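Local coordinates for protein catalase (Exiguobacterium oxidotolerans, PDB 2J2M) that breaks down hydrogen peroxide to water and oxygen as a haem-dependent catalase, assembled from four copies of the chain, at residues R429-E433 against E434-A438; N244-F247 against Q248-N252. All coordinates share one frame; numbering follows the deposited sequence.

Interaction 1 (R429-E433 against E434-A438)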
loop_
_atom_site.group_PDB
_atom_site.type_symbol
_atom_site.label_atom_id
_atom_site.label_comp_id
_atom_site.label_asym_id
_atom_site.label_seq_id
_atom_site.Cartn_x
_atom_site.Cartn_y
_atom_site.Cartn_z
ATOM N N ARG A 429 33.384 -16.867 -32.863
ATOM C CA ARG A 429 34.017 -17.001 -34.179
ATOM C C ARG A 429 33.283 -16.256 -35.299
ATOM O O ARG A 429 33.891 -15.908 -36.305
ATOM C CB ARG A 429 34.269 -18.479 -34.535
ATOM C CG ARG A 429 35.424 -19.085 -33.724
ATOM C CD ARG A 429 35.627 -20.571 -33.970
ATOM N NE ARG A 429 34.443 -21.377 -33.662
ATOM C CZ ARG A 429 34.202 -21.959 -32.486
ATOM N NH1 ARG A 429 33.098 -22.681 -32.332
ATOM N NH2 ARG A 429 35.045 -21.805 -31.459
ATOM N N ARG A 430 31.990 -15.983 -35.101
ATOM C CA ARG A 430 31.229 -15.134 -36.023
ATOM C C ARG A 430 31.575 -13.630 -35.958
ATOM O O ARG A 430 31.165 -12.863 -36.828
ATOM C CB ARG A 430 29.728 -15.361 -35.818
ATOM C CG ARG A 430 29.214 -16.587 -36.554
ATOM C CD ARG A 430 27.993 -17.145 -35.867
ATOM N NE ARG A 430 27.366 -18.231 -36.630
ATOM C CZ ARG A 430 26.501 -18.059 -37.633
ATOM N NH1 ARG A 430 26.144 -16.837 -38.021
ATOM N NH2 ARG A 430 25.989 -19.122 -38.238
ATOM N N MET A 431 32.336 -13.225 -34.940
ATOM C CA MET A 431 32.696 -11.808 -34.712
ATOM C C MET A 431 33.834 -11.345 -35.625
ATOM O O MET A 431 34.716 -12.138 -35.962
ATOM C CB MET A 431 33.148 -11.579 -33.253
ATOM C CG MET A 431 32.079 -11.711 -32.178
ATOM S SD MET A 431 32.723 -11.467 -30.491
ATOM C CE MET A 431 31.381 -12.187 -29.546
ATOM N N THR A 432 33.833 -10.059 -35.987
ATOM C CA THR A 432 34.986 -9.454 -36.640
ATOM C C THR A 432 36.138 -9.354 -35.629
ATOM O O THR A 432 35.929 -9.504 -34.422
ATOM C CB THR A 432 34.680 -8.038 -37.161
ATOM O OG1 THR A 432 34.464 -7.156 -36.048
ATOM C CG2 THR A 432 33.457 -8.040 -38.069
ATOM N N GLU A 433 37.345 -9.087 -36.125
ATOM C CA GLU A 433 38.525 -8.934 -35.278
ATOM C C GLU A 433 38.373 -7.794 -34.263
ATOM O O GLU A 433 38.763 -7.932 -33.102
ATOM C CB GLU A 433 39.784 -8.743 -36.137
ATOM C CG GLU A 433 41.092 -9.121 -35.409
ATOM C CD GLU A 433 42.263 -9.405 -36.354
ATOM O OE1 GLU A 433 42.047 -9.525 -37.586
ATOM O OE2 GLU A 433 43.413 -9.511 -35.858
ATOM N N GLU A 434 37.798 -6.681 -34.711
ATOM C CA GLU A 434 37.509 -5.538 -33.851
ATOM C C GLU A 434 36.613 -5.949 -32.672
ATOM O O GLU A 434 36.904 -5.612 -31.526
ATOM C CB GLU A 434 36.862 -4.399 -34.650
ATOM C CG GLU A 434 37.530 -4.135 -36.011
ATOM C CD GLU A 434 36.803 -4.818 -37.189
ATOM O OE1 GLU A 434 37.318 -5.846 -37.710
ATOM O OE2 GLU A 434 35.722 -4.314 -37.588
ATOM N N GLU A 435 35.538 -6.684 -32.961
ATOM C CA GLU A 435 34.645 -7.204 -31.923
ATOM C C GLU A 435 35.370 -8.151 -30.948
ATOM O O GLU A 435 35.202 -8.040 -29.724
ATOM C CB GLU A 435 33.425 -7.893 -32.547
ATOM C CG GLU A 435 32.484 -6.938 -33.280
ATOM C CD GLU A 435 31.374 -7.646 -34.061
ATOM O OE1 GLU A 435 31.510 -8.832 -34.426
ATOM O OE2 GLU A 435 30.349 -7.000 -34.326
ATOM N N GLN A 436 36.187 -9.057 -31.488
ATOM C CA GLN A 436 36.927 -10.011 -30.664
ATOM C C GLN A 436 37.945 -9.331 -29.757
ATOM O O GLN A 436 38.194 -9.798 -28.646
ATOM C CB GLN A 436 37.630 -11.049 -31.526
ATOM C CG GLN A 436 36.699 -12.001 -32.219
ATOM C CD GLN A 436 37.441 -13.095 -32.967
ATOM O OE1 GLN A 436 38.608 -12.938 -33.337
ATOM N NE2 GLN A 436 36.767 -14.209 -33.192
ATOM N N MET A 437 38.529 -8.233 -30.236
ATOM C CA MET A 437 39.494 -7.477 -29.444
ATOM C C MET A 437 38.801 -6.614 -28.374
ATOM O O MET A 437 39.288 -6.524 -27.244
ATOM C CB MET A 437 40.436 -6.655 -30.343
ATOM C CG MET A 437 41.611 -5.974 -29.600
ATOM S SD MET A 437 42.574 -7.061 -28.476
ATOM C CE MET A 437 44.006 -7.458 -29.505
ATOM N N ALA A 438 37.662 -6.011 -28.726
ATOM C CA ALA A 438 36.817 -5.301 -27.756
ATOM C C ALA A 438 36.371 -6.240 -26.643
ATOM O O ALA A 438 36.427 -5.879 -25.466
ATOM C CB ALA A 438 35.597 -4.664 -28.436
#
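Thr432 and Glu435 form a capping box at the N-terminus of helix 433-447, just after the turn that follows helix 422-430. Glu434 is the second residue of that helix. Its side chain bends at chi2 (97°), and OE1 lies 3.5 Å from Thr432 CB, so the carboxylate sits beside the cap residue. Glu435 and Thr432 bond reciprocally. Glu435 N gives a weak but nearly straight bond to Thr432 OG1, 3.3 Å long at 169°. The extended Glu435 side chain carries OE1 to the N-H of Thr432, 3.1 Å from its N, which meets it from above the carboxylate plane. The same OE1 lies 3.4 Å from Met431 CB. With an alanine in place of Glu435, the Thr432 N-H would probably lose its carboxylate acceptor and the capping turn would be less firmly set. Gln436 N binds Thr432 O at 3.0 Å. The Gln436 side chain runs back along the turn; its CG packs on Met431 CB at 3.7 Å, and its NE2 reaches Tyr428 O in the preceding helix. Arg429 there pairs with Asp467. Met437 N continues the helical pattern, donating to Glu433 O at 2.9 Å.

Interaction 2 (N244-F247 against Q248-N252); sequences NDTF and QAIEN
Asn244 and Gln248 are brought together round a water by two different first torsions. Asn244 CG stands opposite the backbone N (chi1 -157°), whereas Gln248 CG lies beside its own N and the chain then bends at its second torsion. The two side chains pass at a slant, their amide planes 76° apart. They do not bond directly. Water 1 sits between them and donates to both oxygens, Asn244 OD1 at 2.6 Å and Gln248 OE1 at 3.0 Å. The first torsion of Gln248 also brings its CG to 3.3 Å from Asn244 O. The other end of the Asn244 amide is held too, with ND2 bonded to Asp238.

These two residues lie one turn apart on helix 241-251, within the catalase family region. The backbone follows the i to i+4 pattern of an alpha-helix: Gln248 N binds Asn244 O, Ala249 N binds Asp245 O, and Glu251 N binds Phe247 O. The bond from Ile250 N to Thr246 O is weak.

Phe247 lies next to two side chains. Gln248 OE1 meets the ring at its edge, 3.7 Å from CD1. One turn on, Glu251 runs alongside Phe247, pointing the same way, and its CG is 4.0 Å from Phe247 CE1. The carboxylate plane is turned 23° from that of the ring. Glu251 OE2 is bonded to Asn302, whose ND2 also reaches Phe247 O. The ring packs on Phe60 of strand 59-68 and on Thr155 of a second subunit. Thr246 and Ile250 also face that strand, on Phe60 and Ala62. Ile250 CD1 rests 3.6 Å from Thr246 O.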
loop_
_atom_site.group_PDB
_atom_site.type_symbol
_atom_site.label_atom_id
_atom_site.label_comp_id
_atom_site.label_asym_id
_atom_site.label_seq_id
_atom_site.Cartn_x
_atom_site.Cartn_y
_atom_site.Cartn_z
ATOM N N ASN A 244 18.085 11.932 -23.242
ATOM C CA ASN A 244 18.324 13.211 -23.887
ATOM C C ASN A 244 18.327 13.139 -25.424
ATOM O O ASN A 244 17.569 13.864 -26.073
ATOM C CB ASN A 244 19.669 13.764 -23.409
ATOM C CG ASN A 244 19.767 15.273 -23.543
ATOM O OD1 ASN A 244 18.796 15.948 -23.922
ATOM N ND2 ASN A 244 20.945 15.822 -23.200
ATOM N N ASP A 245 19.167 12.256 -25.979
ATOM C CA ASP A 245 19.337 12.100 -27.425
ATOM C C ASP A 245 18.052 11.617 -28.112
ATOM O O ASP A 245 17.691 12.124 -29.171
ATOM C CB ASP A 245 20.519 11.149 -27.744
ATOM C CG ASP A 245 20.566 10.731 -29.218
ATOM O OD1 ASP A 245 20.996 11.529 -30.062
ATOM O OD2 ASP A 245 20.169 9.595 -29.547
ATOM N N THR A 246 17.368 10.643 -27.500
ATOM C CA THR A 246 16.115 10.110 -28.063
ATOM C C THR A 246 14.968 11.114 -27.945
ATOM O O THR A 246 14.118 11.217 -28.858
ATOM C CB THR A 246 15.677 8.744 -27.429
ATOM O OG1 THR A 246 16.806 7.883 -27.287
ATOM C CG2 THR A 246 14.666 8.045 -28.313
ATOM N N PHE A 247 14.925 11.834 -26.822
ATOM C CA PHE A 247 13.950 12.914 -26.696
ATOM C C PHE A 247 14.141 14.031 -27.738
ATOM O O PHE A 247 13.163 14.466 -28.350
ATOM C CB PHE A 247 13.916 13.514 -25.294
ATOM C CG PHE A 247 12.759 14.444 -25.078
ATOM C CD1 PHE A 247 12.804 15.767 -25.536
ATOM C CD2 PHE A 247 11.620 14.006 -24.426
ATOM C CE1 PHE A 247 11.728 16.620 -25.356
ATOM C CE2 PHE A 247 10.549 14.865 -24.229
ATOM C CZ PHE A 247 10.601 16.173 -24.699
ATOM N N GLN A 248 15.378 14.487 -27.931
ATOM C CA GLN A 248 15.676 15.552 -28.897
ATOM C C GLN A 248 15.375 15.152 -30.354
ATOM O O GLN A 248 14.777 15.925 -31.100
ATOM C CB GLN A 248 17.138 16.026 -28.758
ATOM C CG GLN A 248 17.433 16.844 -27.483
ATOM C CD GLN A 248 16.366 17.907 -27.209
ATOM O OE1 GLN A 248 15.708 17.892 -26.148
ATOM N NE2 GLN A 248 16.171 18.819 -28.168
ATOM N N ALA A 249 15.790 13.948 -30.744
ATOM C CA ALA A 249 15.504 13.401 -32.069
ATOM C C ALA A 249 14.018 13.412 -32.412
ATOM O O ALA A 249 13.650 13.742 -33.527
ATOM C CB ALA A 249 16.062 11.989 -32.197
ATOM N N ILE A 250 13.162 13.036 -31.467
ATOM C CA ILE A 250 11.712 13.048 -31.726
ATOM C C ILE A 250 11.181 14.486 -31.791
ATOM O O ILE A 250 10.341 14.816 -32.641
ATOM C CB ILE A 250 10.916 12.221 -30.680
ATOM C CG1 ILE A 250 11.238 10.728 -30.822
ATOM C CG2 ILE A 250 9.421 12.431 -30.859
ATOM C CD1 ILE A 250 10.903 9.883 -29.602
ATOM N N GLU A 251 11.697 15.334 -30.901
ATOM C CA GLU A 251 11.275 16.724 -30.808
ATOM C C GLU A 251 11.701 17.503 -32.052
ATOM O O GLU A 251 11.006 18.430 -32.468
ATOM C CB GLU A 251 11.834 17.374 -29.521
ATOM C CG GLU A 251 10.903 18.411 -28.873
ATOM C CD GLU A 251 9.430 17.952 -28.759
ATOM O OE1 GLU A 251 8.537 18.815 -28.955
ATOM O OE2 GLU A 251 9.157 16.751 -28.480
ATOM N N ASN A 252 12.845 17.119 -32.622
ATOM C CA ASN A 252 13.391 17.725 -33.845
ATOM C C ASN A 252 12.806 17.145 -35.150
ATOM O O ASN A 252 13.119 17.624 -36.246
ATOM C CB ASN A 252 14.917 17.556 -33.883
ATOM C CG ASN A 252 15.640 18.374 -32.818
ATOM O OD1 ASN A 252 15.096 19.335 -32.251
ATOM N ND2 ASN A 252 16.884 17.999 -32.553
HETATM O O HOH W 1 16.200 16.359 -23.670
#

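Both interactions are local and helical, yet they serve different parts of the chain. Interaction 1 is a surface contact in the catalase-related immune-responsive region, joining the end of one helix to the start of the next. Interaction 2 is partly buried and lies within a single helix of the catalase family region. Side-chain to backbone capping bonds mark the first. In the second, regular backbone bonds carry the turn, and a water joins two amides. Interaction 2 also touches a second subunit, and its Thr246 side chain is about 13 Å from a haem; no other chain touches interaction 1. Their centres are 32 Å apart and they do not meet.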